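Local coordinates for metallopeptidase family protein (Thermus thermophilus, PDB 2EJQ), which is of unconfirmed function but binds metal ions and, as a member of the zincin-like family, is probably a metallopeptidase, at residues L94-L97 with R98-L101. The protein carries 1 engineered substitution. Residues are numbered along the deposited sequence; the frame is centred on the assembly and turned at random.
Sequences LHEL and RHHL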
loop_
_atom_site.group_PDB
_atom_site.type_symbol
_atom_site.label_atom_id
_atom_site.label_comp_id
_atom_site.label_asym_id
_atom_site.label_seq_id
_atom_site.Cartn_x
_atom_site.Cartn_y
_atom_site.Cartn_z
ATOM N N LEU A 94 -6.118 0.649 4.020
ATOM C CA LEU A 94 -6.309 0.315 5.417
ATOM C C LEU A 94 -5.843 -1.089 5.751
ATOM O O LEU A 94 -5.449 -1.358 6.879
ATOM C CB LEU A 94 -7.775 0.495 5.806
ATOM C CG LEU A 94 -8.234 1.940 5.665
ATOM C CD1 LEU A 94 -9.673 2.042 6.150
ATOM C CD2 LEU A 94 -7.339 2.862 6.469
ATOM N N HIS A 95 -5.882 -1.987 4.773
ATOM C CA HIS A 95 -5.423 -3.348 4.997
ATOM C C HIS A 95 -3.898 -3.330 5.153
ATOM O O HIS A 95 -3.348 -4.001 6.028
ATOM C CB HIS A 95 -5.820 -4.258 3.829
ATOM C CG HIS A 95 -5.465 -5.696 4.046
ATOM N ND1 HIS A 95 -5.920 -6.418 5.131
ATOM C CD2 HIS A 95 -4.677 -6.540 3.336
ATOM C CE1 HIS A 95 -5.424 -7.643 5.079
ATOM N NE2 HIS A 95 -4.668 -7.742 4.001
ATOM N N GLU A 96 -3.212 -2.557 4.313
ATOM C CA GLU A 96 -1.759 -2.477 4.429
ATOM C C GLU A 96 -1.382 -1.684 5.676
ATOM O O GLU A 96 -0.355 -1.940 6.293
ATOM C CB GLU A 96 -1.133 -1.833 3.190
ATOM C CG GLU A 96 -1.356 -2.596 1.892
ATOM C CD GLU A 96 -1.093 -4.084 2.020
ATOM O OE1 GLU A 96 -0.183 -4.472 2.770
ATOM O OE2 GLU A 96 -1.794 -4.871 1.355
ATOM N N LEU A 97 -2.214 -0.719 6.053
ATOM C CA LEU A 97 -1.929 0.055 7.249
ATOM C C LEU A 97 -1.982 -0.915 8.436
ATOM O O LEU A 97 -1.259 -0.763 9.418
ATOM C CB LEU A 97 -2.944 1.198 7.400
ATOM C CG LEU A 97 -2.821 2.063 8.661
ATOM C CD1 LEU A 97 -1.389 2.535 8.797
ATOM C CD2 LEU A 97 -3.784 3.257 8.601
ATOM N N ARG A 98 -2.837 -1.930 8.332
ATOM C CA ARG A 98 -2.942 -2.926 9.393
ATOM C C ARG A 98 -1.618 -3.681 9.497
ATOM O O ARG A 98 -1.158 -3.981 10.590
ATOM C CB ARG A 98 -4.076 -3.912 9.118
ATOM C CG ARG A 98 -4.214 -4.953 10.210
ATOM C CD ARG A 98 -5.266 -5.991 9.901
ATOM N NE ARG A 98 -4.684 -7.326 9.899
ATOM C CZ ARG A 98 -5.367 -8.438 9.651
ATOM N NH1 ARG A 98 -6.666 -8.375 9.385
ATOM N NH2 ARG A 98 -4.750 -9.612 9.666
ATOM N N HIS A 99 -1.006 -3.984 8.353
ATOM C CA HIS A 99 0.277 -4.674 8.354
ATOM C C HIS A 99 1.370 -3.823 8.986
ATOM O O HIS A 99 2.289 -4.347 9.604
ATOM C CB HIS A 99 0.669 -5.035 6.925
ATOM C CG HIS A 99 -0.214 -6.076 6.313
ATOM N ND1 HIS A 99 -0.352 -6.238 4.952
ATOM C CD2 HIS A 99 -0.998 -7.022 6.886
ATOM C CE1 HIS A 99 -1.183 -7.238 4.711
ATOM N NE2 HIS A 99 -1.589 -7.728 5.869
ATOM N N HIS A 100 1.264 -2.508 8.815
ATOM C CA HIS A 100 2.233 -1.575 9.371
ATOM C C HIS A 100 2.169 -1.633 10.888
ATOM O O HIS A 100 3.198 -1.722 11.555
ATOM C CB HIS A 100 1.934 -0.140 8.911
ATOM C CG HIS A 100 2.732 0.909 9.629
ATOM N ND1 HIS A 100 4.101 1.022 9.507
ATOM C CD2 HIS A 100 2.350 1.888 10.483
ATOM C CE1 HIS A 100 4.527 2.023 10.256
ATOM N NE2 HIS A 100 3.486 2.565 10.859
ATOM N N LEU A 101 0.950 -1.582 11.425
ATOM C CA LEU A 101 0.768 -1.618 12.863
ATOM C C LEU A 101 1.284 -2.934 13.426
ATOM O O LEU A 101 1.932 -2.950 14.462
ATOM C CB LEU A 101 -0.710 -1.417 13.236
ATOM C CG LEU A 101 -1.341 -0.058 12.890
ATOM C CD1 LEU A 101 -2.812 -0.059 13.253
ATOM C CD2 LEU A 101 -0.636 1.032 13.641
#
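His95, Glu96 and His99 fit the HExxH signature of zincin-like metallopeptidases, set on one turn of helix 85-105, with both histidines on the same face of the helix and no metal bound to them. The imidazoles of His95 and His99 meet as a T-shaped pair, the edge of His99 directed at the face of His95, with planes at 65°, and His95 NE2 lies 3.6 Å from both His99 CE1 and His99 NE2. His95 reaches this position because its CG lies anti to the backbone N (chi1 -176°), whereas the His99 ring swings to the side of its own backbone N (chi1 -68°). His99 ND1 donates a hydrogen bond of 2.8 Å to Glu96 OE1, which it meets from above the carboxylate plane; a bend at chi2 of Glu96 curls the carboxylate back to receive it. The carbonyl oxygen of His95 sits over the centre of the His99 ring, 3.7 Å above its plane. Glu96 also packs on Ile68 and Tyr49 of the sheet. The ring of His100 is held outside the motif, its ND1 bonded to Tyr49 OH and its NE2 to Arg23 O. The bond from Glu96, here turned onto His99 ND1, limits rotation of that ring, while the closeness of the two NE2 atoms on one helix face is consistent with a shared metal site, as in zincins.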